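Local coordinates for protein pyruvate synthase subunit PorC (Thermotoga maritima MSB8, PDB 2RAA) that is the gamma chain of pyruvate synthase, the heterotetrameric enzyme that oxidises pyruvate with CoA to acetyl-CoA and carbon dioxide and reduces ferredoxin, at residues Ala28-Lys33 with Val90-Leu95; Leu141-Arg146 with Asn189-Arg194; Tyr19-Trp24 with Phe68-Asp73. All blocks are in the same frame, centred on the assembly; numbering follows the deposited sequence. Where two conformers were deposited one is given.

Contact 1 (Ala28-Lys33 with Val90-Leu95); sequences AGQGAK and VIDETL. With SO4 (sulfate ion), chain B.
Gln30 and Ile91 are the backbone neighbours here, with their CA atoms 7.6 Å apart. Residues 28-33 run through a glycine-rich loop, and Gly31 is the N-cap of helix 32-45. Gly29 and Gly31 both have positive phi, where a side chain would run into the preceding carbonyl oxygen. Residues 90-95 leave strand 87-90 and enter a short 3-10 turn. Ile91 reaches across with its CD1, which lies 3.6 Å from Gln30 CB and 4.1 Å from Ala32 CB. The Gln30 chain is extended beyond CG (chi2 168°) and carries its amide over to Asp92. There Gln30 NE2 donates a nearly straight bond of 3.0 Å to Asp92 OD2, which it meets from above the carboxylate plane. Arg27 ties both ends down: its backbone N bonds Gln30 OE1, and its NE forms a salt bridge with Asp92 OD2. A sulfate, probably from the crystallisation liquor, sits on the loop. Its O2 accepts from Gly29 N at 2.8 Å and from Gly31 N at 3.0 Å, while Lys33 N gives weak bonds. This is an anion site of backbone N-H groups at a helix N-terminus, following the first strand of an alpha/beta fold.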
loop_
_atom_site.group_PDB
_atom_site.type_symbol
_atom_site.label_atom_id
_atom_site.label_comp_id
_atom_site.label_asym_id
_atom_site.label_seq_id
_atom_site.Cartn_x
_atom_site.Cartn_y
_atom_site.Cartn_z
ATOM N N ALA A 28 -0.002 11.512 8.198
ATOM C CA ALA A 28 -1.288 11.554 8.892
ATOM C C ALA A 28 -2.387 12.162 7.996
ATOM O O ALA A 28 -2.317 13.346 7.642
ATOM C CB ALA A 28 -1.158 12.359 10.158
ATOM N N GLY A 29 -3.389 11.347 7.649
ATOM C CA GLY A 29 -4.522 11.748 6.819
ATOM C C GLY A 29 -4.626 11.023 5.486
ATOM O O GLY A 29 -5.702 10.997 4.866
ATOM N N GLN A 30 -3.533 10.392 5.049
ATOM C CA GLN A 30 -3.493 9.754 3.742
ATOM C C GLN A 30 -3.971 8.291 3.744
ATOM O O GLN A 30 -4.083 7.642 2.690
ATOM C CB GLN A 30 -2.086 9.898 3.182
ATOM C CG GLN A 30 -1.713 11.331 2.892
ATOM C CD GLN A 30 -0.239 11.519 2.619
ATOM O OE1 GLN A 30 0.568 10.634 2.871
ATOM N NE2 GLN A 30 0.123 12.694 2.123
ATOM N N GLY A 31 -4.233 7.755 4.932
ATOM C CA GLY A 31 -4.885 6.452 5.045
ATOM C C GLY A 31 -4.024 5.200 5.092
ATOM O O GLY A 31 -4.544 4.115 4.841
ATOM N N ALA A 32 -2.739 5.339 5.442
ATOM C CA ALA A 32 -1.845 4.199 5.564
ATOM C C ALA A 32 -2.363 3.282 6.656
ATOM O O ALA A 32 -2.382 2.069 6.452
ATOM C CB ALA A 32 -0.384 4.639 5.838
ATOM N N LYS A 33 -2.863 3.837 7.768
ATOM C CA LYS A 33 -3.315 2.979 8.871
ATOM C C LYS A 33 -4.545 2.171 8.447
ATOM O O LYS A 33 -4.598 0.948 8.634
ATOM C CB LYS A 33 -3.576 3.798 10.150
ATOM C CG LYS A 33 -4.295 3.041 11.325
ATOM C CD LYS A 33 -4.687 3.964 12.513
ATOM N N VAL A 90 5.078 3.542 -0.343
ATOM C CA VAL A 90 5.194 4.965 -0.058
ATOM C C VAL A 90 4.031 5.647 -0.756
ATOM O O VAL A 90 4.013 5.786 -1.957
ATOM C CB VAL A 90 6.581 5.513 -0.508
ATOM C CG1 VAL A 90 6.655 7.016 -0.358
ATOM C CG2 VAL A 90 7.695 4.837 0.306
ATOM N N ILE A 91 3.046 6.069 0.013
ATOM C CA ILE A 91 1.845 6.603 -0.571
ATOM C C ILE A 91 1.927 8.102 -0.793
ATOM O O ILE A 91 0.957 8.697 -1.308
ATOM C CB ILE A 91 0.561 6.216 0.251
ATOM C CG1 ILE A 91 0.476 6.941 1.586
ATOM C CG2 ILE A 91 0.490 4.704 0.460
ATOM C CD1 ILE A 91 -0.832 6.701 2.273
ATOM N N ASP A 92 3.053 8.717 -0.404
ATOM C CA ASP A 92 3.296 10.148 -0.685
ATOM C C ASP A 92 4.714 10.339 -1.205
ATOM O O ASP A 92 5.647 10.270 -0.412
ATOM C CB ASP A 92 3.069 10.971 0.572
ATOM C CG ASP A 92 3.340 12.449 0.357
ATOM O OD1 ASP A 92 3.929 12.840 -0.673
ATOM O OD2 ASP A 92 2.948 13.229 1.227
ATOM N N GLU A 93 4.877 10.597 -2.514
ATOM C CA GLU A 93 6.230 10.622 -3.147
ATOM C C GLU A 93 7.206 11.529 -2.408
ATOM O O GLU A 93 8.410 11.324 -2.377
ATOM C CB GLU A 93 6.161 11.016 -4.631
ATOM C CG GLU A 93 5.480 12.349 -4.928
ATOM C CD GLU A 93 5.690 12.826 -6.365
ATOM O OE1 GLU A 93 5.182 12.174 -7.346
ATOM O OE2 GLU A 93 6.361 13.886 -6.493
ATOM N N THR A 94 6.625 12.543 -1.811
ATOM C CA THR A 94 7.332 13.506 -1.028
ATOM C C THR A 94 8.172 12.949 0.099
ATOM O O THR A 94 9.130 13.582 0.523
ATOM C CB THR A 94 6.320 14.432 -0.463
ATOM O OG1 THR A 94 6.355 15.614 -1.244
ATOM C CG2 THR A 94 6.605 14.724 0.936
ATOM N N LEU A 95 7.818 11.771 0.584
ATOM C CA LEU A 95 8.552 11.135 1.673
ATOM C C LEU A 95 9.733 10.266 1.189
ATOM O O LEU A 95 10.458 9.708 2.019
ATOM C CB LEU A 95 7.574 10.277 2.489
ATOM C CG LEU A 95 6.427 11.056 3.137
ATOM C CD1 LEU A 95 5.411 10.112 3.648
ATOM C CD2 LEU A 95 6.936 11.958 4.263
HETATM S S SO4 B . -3.720 7.585 8.636
HETATM O O1 SO4 B . -2.428 7.153 8.141
HETATM O O2 SO4 B . -4.142 8.684 7.766
HETATM O O3 SO4 B . -4.743 6.547 8.477
HETATM O O4 SO4 B . -3.503 7.952 10.028
#

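Contact 2 (Leu141-Arg146 with Asn189-Arg194)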
loop_
_atom_site.group_PDB
_atom_site.type_symbol
_atom_site.label_atom_id
_atom_site.label_comp_id
_atom_site.label_asym_id
_atom_site.label_seq_id
_atom_site.Cartn_x
_atom_site.Cartn_y
_atom_site.Cartn_z
ATOM N N LEU A 141 -9.220 10.237 -7.422
ATOM C CA LEU A 141 -10.005 11.431 -7.745
ATOM C C LEU A 141 -11.060 11.080 -8.775
ATOM O O LEU A 141 -12.160 11.616 -8.747
ATOM C CB LEU A 141 -9.145 12.578 -8.252
ATOM C CG LEU A 141 -8.329 13.340 -7.211
ATOM C CD1 LEU A 141 -7.191 13.998 -7.958
ATOM C CD2 LEU A 141 -9.182 14.365 -6.419
ATOM N N GLN A 142 -10.710 10.165 -9.679
ATOM C CA GLN A 142 -11.623 9.745 -10.726
ATOM C C GLN A 142 -12.752 8.871 -10.196
ATOM O O GLN A 142 -13.923 9.033 -10.565
ATOM C CB GLN A 142 -10.860 8.979 -11.816
ATOM C CG GLN A 142 -9.915 9.815 -12.651
ATOM C CD GLN A 142 -9.643 9.219 -14.027
ATOM O OE1 GLN A 142 -8.519 8.789 -14.320
ATOM N NE2 GLN A 142 -10.677 9.176 -14.873
ATOM N N GLU A 143 -12.395 7.935 -9.333
ATOM C CA GLU A 143 -13.340 6.922 -8.934
ATOM C C GLU A 143 -14.136 7.266 -7.694
ATOM O O GLU A 143 -15.378 7.107 -7.694
ATOM C CB GLU A 143 -12.620 5.575 -8.750
ATOM C CG GLU A 143 -12.043 4.990 -10.034
ATOM C CD GLU A 143 -13.083 4.787 -11.157
ATOM O OE1 GLU A 143 -14.308 4.642 -10.911
ATOM O OE2 GLU A 143 -12.637 4.747 -12.313
ATOM N N ILE A 144 -13.440 7.693 -6.631
ATOM C CA ILE A 144 -14.117 8.012 -5.371
ATOM C C ILE A 144 -14.262 9.539 -5.166
ATOM O O ILE A 144 -14.818 9.973 -4.168
ATOM C CB ILE A 144 -13.507 7.331 -4.147
ATOM C CG1 ILE A 144 -12.110 7.900 -3.824
ATOM C CG2 ILE A 144 -13.515 5.778 -4.363
ATOM C CD1 ILE A 144 -11.512 7.502 -2.435
ATOM N N LYS A 145 -13.753 10.321 -6.107
ATOM C CA LYS A 145 -13.822 11.762 -6.016
ATOM C C LYS A 145 -13.077 12.358 -4.841
ATOM O O LYS A 145 -13.468 13.386 -4.336
ATOM C CB LYS A 145 -15.291 12.189 -6.000
ATOM C CG LYS A 145 -16.032 11.773 -7.281
ATOM C CD LYS A 145 -17.505 12.145 -7.177
ATOM C CE LYS A 145 -18.344 11.699 -8.375
ATOM N NZ LYS A 145 -19.719 12.301 -8.268
ATOM N N ARG A 146 -11.985 11.725 -4.455
ATOM C CA ARG A 146 -11.118 12.168 -3.361
ATOM C C ARG A 146 -9.693 11.819 -3.745
ATOM O O ARG A 146 -9.458 10.778 -4.337
ATOM C CB ARG A 146 -11.397 11.374 -2.079
ATOM C CG ARG A 146 -12.460 11.859 -1.162
ATOM C CD ARG A 146 -13.826 11.777 -1.758
ATOM N NE ARG A 146 -14.849 11.474 -0.765
ATOM C CZ ARG A 146 -16.104 11.886 -0.837
ATOM N NH1 ARG A 146 -16.498 12.674 -1.829
ATOM N NH2 ARG A 146 -16.962 11.535 0.112
ATOM N N ASN A 189 -15.502 2.509 -4.692
ATOM C CA ASN A 189 -14.296 2.132 -3.964
ATOM C C ASN A 189 -13.683 0.844 -4.525
ATOM O O ASN A 189 -12.446 0.659 -4.518
ATOM C CB ASN A 189 -14.573 2.007 -2.468
ATOM C CG ASN A 189 -14.674 3.355 -1.782
ATOM O OD1 ASN A 189 -13.723 3.800 -1.135
ATOM N ND2 ASN A 189 -15.820 4.028 -1.937
ATOM N N LYS A 190 -14.530 -0.050 -5.022
ATOM C CA LYS A 190 -14.028 -1.320 -5.565
ATOM C C LYS A 190 -13.359 -1.050 -6.884
ATOM O O LYS A 190 -12.372 -1.695 -7.209
ATOM C CB LYS A 190 -15.135 -2.391 -5.720
ATOM C CG LYS A 190 -16.003 -2.562 -4.445
ATOM C CD LYS A 190 -16.387 -3.990 -4.091
ATOM C CE LYS A 190 -17.639 -4.482 -4.762
ATOM N NZ LYS A 190 -18.003 -5.802 -4.154
ATOM N N ARG A 191 -13.906 -0.104 -7.653
ATOM C CA ARG A 191 -13.268 0.304 -8.900
ATOM C C ARG A 191 -11.916 0.926 -8.621
ATOM O O ARG A 191 -10.981 0.719 -9.357
ATOM C CB ARG A 191 -14.106 1.310 -9.649
ATOM C CG ARG A 191 -15.292 0.724 -10.346
ATOM C CD ARG A 191 -15.873 1.742 -11.327
ATOM N NE ARG A 191 -16.686 2.774 -10.676
ATOM C CZ ARG A 191 -17.961 2.608 -10.335
ATOM N NH1 ARG A 191 -18.572 1.450 -10.563
ATOM N NH2 ARG A 191 -18.629 3.596 -9.754
ATOM N N ALA A 192 -11.825 1.719 -7.570
ATOM C CA ALA A 192 -10.553 2.344 -7.208
ATOM C C ALA A 192 -9.529 1.247 -6.892
ATOM O O ALA A 192 -8.381 1.313 -7.325
ATOM C CB ALA A 192 -10.747 3.320 -6.038
ATOM N N LEU A 193 -9.960 0.194 -6.193
ATOM C CA LEU A 193 -9.051 -0.904 -5.866
ATOM C C LEU A 193 -8.615 -1.618 -7.154
ATOM O O LEU A 193 -7.436 -1.763 -7.396
ATOM C CB LEU A 193 -9.677 -1.863 -4.856
ATOM C CG LEU A 193 -8.838 -3.103 -4.503
ATOM C CD1 LEU A 193 -7.743 -2.837 -3.420
ATOM C CD2 LEU A 193 -9.778 -4.176 -4.065
ATOM N N ARG A 194 -9.584 -1.994 -7.988
ATOM C CA ARG A 194 -9.322 -2.662 -9.246
ATOM C C ARG A 194 -8.396 -1.873 -10.164
ATOM O O ARG A 194 -7.479 -2.455 -10.726
ATOM C CB ARG A 194 -10.625 -2.938 -9.984
ATOM C CG ARG A 194 -11.546 -3.960 -9.306
ATOM C CD ARG A 194 -12.644 -4.415 -10.274
ATOM N NE ARG A 194 -13.937 -4.679 -9.623
ATOM C CZ ARG A 194 -15.045 -3.931 -9.745
ATOM N NH1 ARG A 194 -15.077 -2.833 -10.510
ATOM N NH2 ARG A 194 -16.154 -4.296 -9.102
HETATM O O HOH W 1 -16.530 6.248 -9.820
#
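Ile144 and Ala192 mark the close-packed part of this contact. Ile144 follows the end of helix 136-143, and Ala192 belongs to helix 183-199. The backbones come near here, with CA atoms of Glu143 and Ala192 5.6 Å apart. Ile144 CG2 does the touching. It lies 4.1 Å from Ala192 CB and 3.7 Å from Asn189 CG, the Asn189 side chain crossing it at about a right angle. CG1 stands between the backbone N and the carbonyl carbon (chi1 69°), which leaves CG2 as the branch facing helix 183-199. Asn189 ND2 is bonded to Val185 O, one turn back in its own helix, and this fixes the amide beside the methyl group. Glu143 CB adds a further apolar touch, 4.0 Å from Ala192 CB.

The other side is polar and wetter. The Glu143 chain bends at chi2 (-57°) and brings its carboxylate over the Arg191 side chain. Arg191 NE donates to Glu143 OE1 at 3.0 Å in a salt bridge. The oxygen lies at the guanidinium edge, close to its plane, and is met on its syn side, though the donor stands out of the carboxylate plane. The bond is bent, at 136°. A water gives hydrogens to Glu143 O, at 2.6 Å, and to Glu143 OE1, and weakly accepts from Arg191 NH2. Glu143 OE2 has a weak, long ion pair with Arg195. Lys145 then turns the chain away with positive phi. The arrangement is a helix C-terminal end packed on the side of a second helix, with a surface salt bridge along its rim.

Contact 3 (Tyr19-Trp24 with Phe68-Asp73); sequences YFEIRW and FNRIGD. With SO4 (sulfate ion), chain C.
Strands 19-24 and 68-72 pair antiparallel, their axes 4.2 Å apart at closest approach and 160° between their directions. Phe20 with Ile71 and Ile22 with Asn69 are hydrogen-bonded pairs, each joined by two backbone bonds. Tyr19 with Gly72, Glu21 with Arg70 and Arg23 with Phe68 are non-hydrogen-bonded pairs.

On one face, the Trp24 indole meets the Asn69 amide. Trp24 NE1 donates to Asn69 OD1 at 2.9 Å, almost in line with the C=O bond, though the oxygen lies somewhat out of the indole plane. The ring and amide planes are 62° apart. Asn69 ND2 binds Ser36 O, so the amide is held at both ends. The six-membered part of the indole packs on Ile91. With an alanine at Trp24, Asn69 OD1 would probably lose this donor and a gap would open beside Ile91. Ile22 CD1 and Ile71 CD1 meet loosely on this face, 4.4 Å apart.

The other face is more polar. Glu21 is extended (chi2 -177°), and its OE1 makes a long salt bridge of 3.7 Å with Arg70 NE, at the guanidinium edge. Arg70 NH2 gives weak bonds to a sulfate, while NH1 is bonded to Gln51. Arg23 CG lies 3.7 Å from Phe68 CE2, the two side chains running side by side.

Strand 19-27 lies between 64-72 and the parallel strand 87-90, and strand 50-55 flanks 64-72. Helix 32-45 packs over the face of Ile22, Trp24 and Asn69.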
loop_
_atom_site.group_PDB
_atom_site.type_symbol
_atom_site.label_atom_id
_atom_site.label_comp_id
_atom_site.label_asym_id
_atom_site.label_seq_id
_atom_site.Cartn_x
_atom_site.Cartn_y
_atom_site.Cartn_z
ATOM N N TYR A 19 6.488 -15.016 8.339
ATOM C CA TYR A 19 5.567 -13.904 8.078
ATOM C C TYR A 19 6.082 -13.078 6.885
ATOM O O TYR A 19 7.280 -12.785 6.810
ATOM C CB TYR A 19 5.447 -12.992 9.341
ATOM C CG TYR A 19 4.523 -13.525 10.434
ATOM C CD1 TYR A 19 3.145 -13.454 10.293
ATOM C CD2 TYR A 19 5.020 -14.105 11.596
ATOM C CE1 TYR A 19 2.264 -13.965 11.268
ATOM C CE2 TYR A 19 4.145 -14.612 12.591
ATOM C CZ TYR A 19 2.765 -14.534 12.411
ATOM O OH TYR A 19 1.877 -15.013 13.369
ATOM N N PHE A 20 5.188 -12.689 5.980
ATOM C CA PHE A 20 5.500 -11.772 4.889
ATOM C C PHE A 20 5.251 -10.374 5.468
ATOM O O PHE A 20 4.232 -10.107 6.100
ATOM C CB PHE A 20 4.572 -12.030 3.679
ATOM C CG PHE A 20 4.887 -11.199 2.468
ATOM C CD1 PHE A 20 5.836 -11.607 1.579
ATOM C CD2 PHE A 20 4.237 -10.008 2.229
ATOM C CE1 PHE A 20 6.130 -10.858 0.475
ATOM C CE2 PHE A 20 4.556 -9.246 1.122
ATOM C CZ PHE A 20 5.497 -9.693 0.242
ATOM N N GLU A 21 6.176 -9.468 5.227
ATOM C CA GLU A 21 6.128 -8.202 5.884
ATOM C C GLU A 21 6.113 -6.979 4.973
ATOM O O GLU A 21 6.901 -6.891 4.066
ATOM C CB GLU A 21 7.334 -8.134 6.784
ATOM C CG GLU A 21 7.278 -6.955 7.708
ATOM C CD GLU A 21 8.510 -6.844 8.553
ATOM O OE1 GLU A 21 8.978 -7.900 9.073
ATOM O OE2 GLU A 21 8.997 -5.690 8.668
ATOM N N ILE A 22 5.269 -6.003 5.312
ATOM C CA ILE A 22 5.054 -4.811 4.530
ATOM C C ILE A 22 5.136 -3.561 5.413
ATOM O O ILE A 22 4.546 -3.523 6.467
ATOM C CB ILE A 22 3.645 -4.840 3.952
ATOM C CG1 ILE A 22 3.463 -6.107 3.074
ATOM C CG2 ILE A 22 3.393 -3.551 3.164
ATOM C CD1 ILE A 22 2.047 -6.614 3.017
ATOM N N ARG A 23 5.864 -2.540 4.991
ATOM C CA ARG A 23 5.993 -1.327 5.798
ATOM C C ARG A 23 5.514 -0.166 4.961
ATOM O O ARG A 23 5.955 0.011 3.849
ATOM C CB ARG A 23 7.431 -1.085 6.219
ATOM C CG ARG A 23 7.613 0.157 7.106
ATOM C CD ARG A 23 9.063 0.240 7.563
ATOM N NE ARG A 23 9.941 0.613 6.471
ATOM C CZ ARG A 23 11.247 0.394 6.437
ATOM N NH1 ARG A 23 11.876 -0.252 7.416
ATOM N NH2 ARG A 23 11.920 0.803 5.385
ATOM N N TRP A 24 4.602 0.609 5.511
ATOM C CA TRP A 24 3.960 1.678 4.764
ATOM C C TRP A 24 4.490 2.970 5.238
ATOM O O TRP A 24 4.699 3.112 6.446
ATOM C CB TRP A 24 2.466 1.762 5.089
ATOM C CG TRP A 24 1.700 0.585 4.767
ATOM C CD1 TRP A 24 1.738 -0.590 5.420
ATOM C CD2 TRP A 24 0.691 0.459 3.745
ATOM N NE1 TRP A 24 0.835 -1.459 4.871
ATOM C CE2 TRP A 24 0.207 -0.857 3.814
ATOM C CE3 TRP A 24 0.192 1.316 2.759
ATOM C CZ2 TRP A 24 -0.767 -1.345 2.939
ATOM C CZ3 TRP A 24 -0.778 0.845 1.884
ATOM C CH2 TRP A 24 -1.245 -0.474 1.970
ATOM N N PHE A 68 2.359 -1.046 9.473
ATOM C CA PHE A 68 3.071 -2.278 9.242
ATOM C C PHE A 68 2.098 -3.406 9.117
ATOM O O PHE A 68 1.115 -3.385 9.780
ATOM C CB PHE A 68 3.928 -2.584 10.481
ATOM C CG PHE A 68 4.880 -1.468 10.849
ATOM C CD1 PHE A 68 4.491 -0.440 11.682
ATOM C CD2 PHE A 68 6.173 -1.446 10.358
ATOM C CE1 PHE A 68 5.382 0.589 11.985
ATOM C CE2 PHE A 68 7.047 -0.416 10.679
ATOM C CZ PHE A 68 6.654 0.586 11.461
ATOM N N ASN A 69 2.375 -4.391 8.269
ATOM C CA ASN A 69 1.619 -5.634 8.235
ATOM C C ASN A 69 2.604 -6.774 8.296
ATOM O O ASN A 69 3.674 -6.700 7.668
ATOM C CB ASN A 69 0.800 -5.837 6.958
ATOM C CG ASN A 69 -0.336 -4.857 6.826
ATOM O OD1 ASN A 69 -0.153 -3.845 6.216
ATOM N ND2 ASN A 69 -1.511 -5.164 7.377
ATOM N N ARG A 70 2.232 -7.795 9.071
ATOM C CA ARG A 70 2.861 -9.097 9.034
ATOM C C ARG A 70 1.731 -10.034 8.753
ATOM O O ARG A 70 0.660 -9.922 9.368
ATOM C CB ARG A 70 3.514 -9.449 10.340
ATOM C CG ARG A 70 4.622 -8.468 10.719
ATOM C CD ARG A 70 5.513 -9.080 11.789
ATOM N NE ARG A 70 6.755 -8.336 11.986
ATOM C CZ ARG A 70 6.959 -7.420 12.936
ATOM N NH1 ARG A 70 6.013 -7.096 13.821
ATOM N NH2 ARG A 70 8.135 -6.806 13.008
ATOM N N ILE A 71 1.918 -10.860 7.732
ATOM C CA ILE A 71 0.892 -11.812 7.309
ATOM C C ILE A 71 1.605 -13.174 7.200
ATOM O O ILE A 71 2.567 -13.275 6.491
ATOM C CB ILE A 71 0.311 -11.411 5.992
ATOM C CG1 ILE A 71 -0.470 -10.098 6.153
ATOM C CG2 ILE A 71 -0.585 -12.520 5.491
ATOM C CD1 ILE A 71 -0.730 -9.397 4.902
ATOM N N GLY A 72 1.162 -14.172 7.954
ATOM C CA GLY A 72 1.871 -15.465 8.042
ATOM C C GLY A 72 1.747 -16.137 6.718
ATOM O O GLY A 72 0.698 -16.034 6.058
ATOM N N ASP A 73 2.816 -16.776 6.290
ATOM C CA ASP A 73 2.804 -17.450 4.999
ATOM C C ASP A 73 3.267 -18.900 5.139
ATOM O O ASP A 73 4.163 -19.358 4.425
ATOM C CB ASP A 73 3.553 -16.619 3.943
ATOM C CG ASP A 73 4.901 -16.170 4.398
ATOM O OD1 ASP A 73 5.377 -16.671 5.444
ATOM O OD2 ASP A 73 5.478 -15.293 3.719
HETATM S S SO4 C . 11.466 -7.477 11.188
HETATM O O1 SO4 C . 12.799 -8.013 11.430
HETATM O O2 SO4 C . 11.474 -6.909 9.829
HETATM O O3 SO4 C . 10.521 -8.587 11.289
HETATM O O4 SO4 C . 11.191 -6.440 12.192
#

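In the fold
The chain starts on strand 19-27, the first half of contact 3, and passes straight into the loop and helix of contact 1. Strand 64-72 then returns beside the first strand and closes contact 3. Strand 87-90 follows, and the loop after it closes contact 1. The two contacts therefore cross along the chain. They also touch in space, where Trp24 packs on Ala32 and Ile91. Together they tie helix 32-45 to the middle of the sheet. Contact 2 comes later, in series. It joins the end of helix 136-143 to helix 183-199, with its centre about 17 Å from that of contact 1 and about 25 Å from that of contact 3.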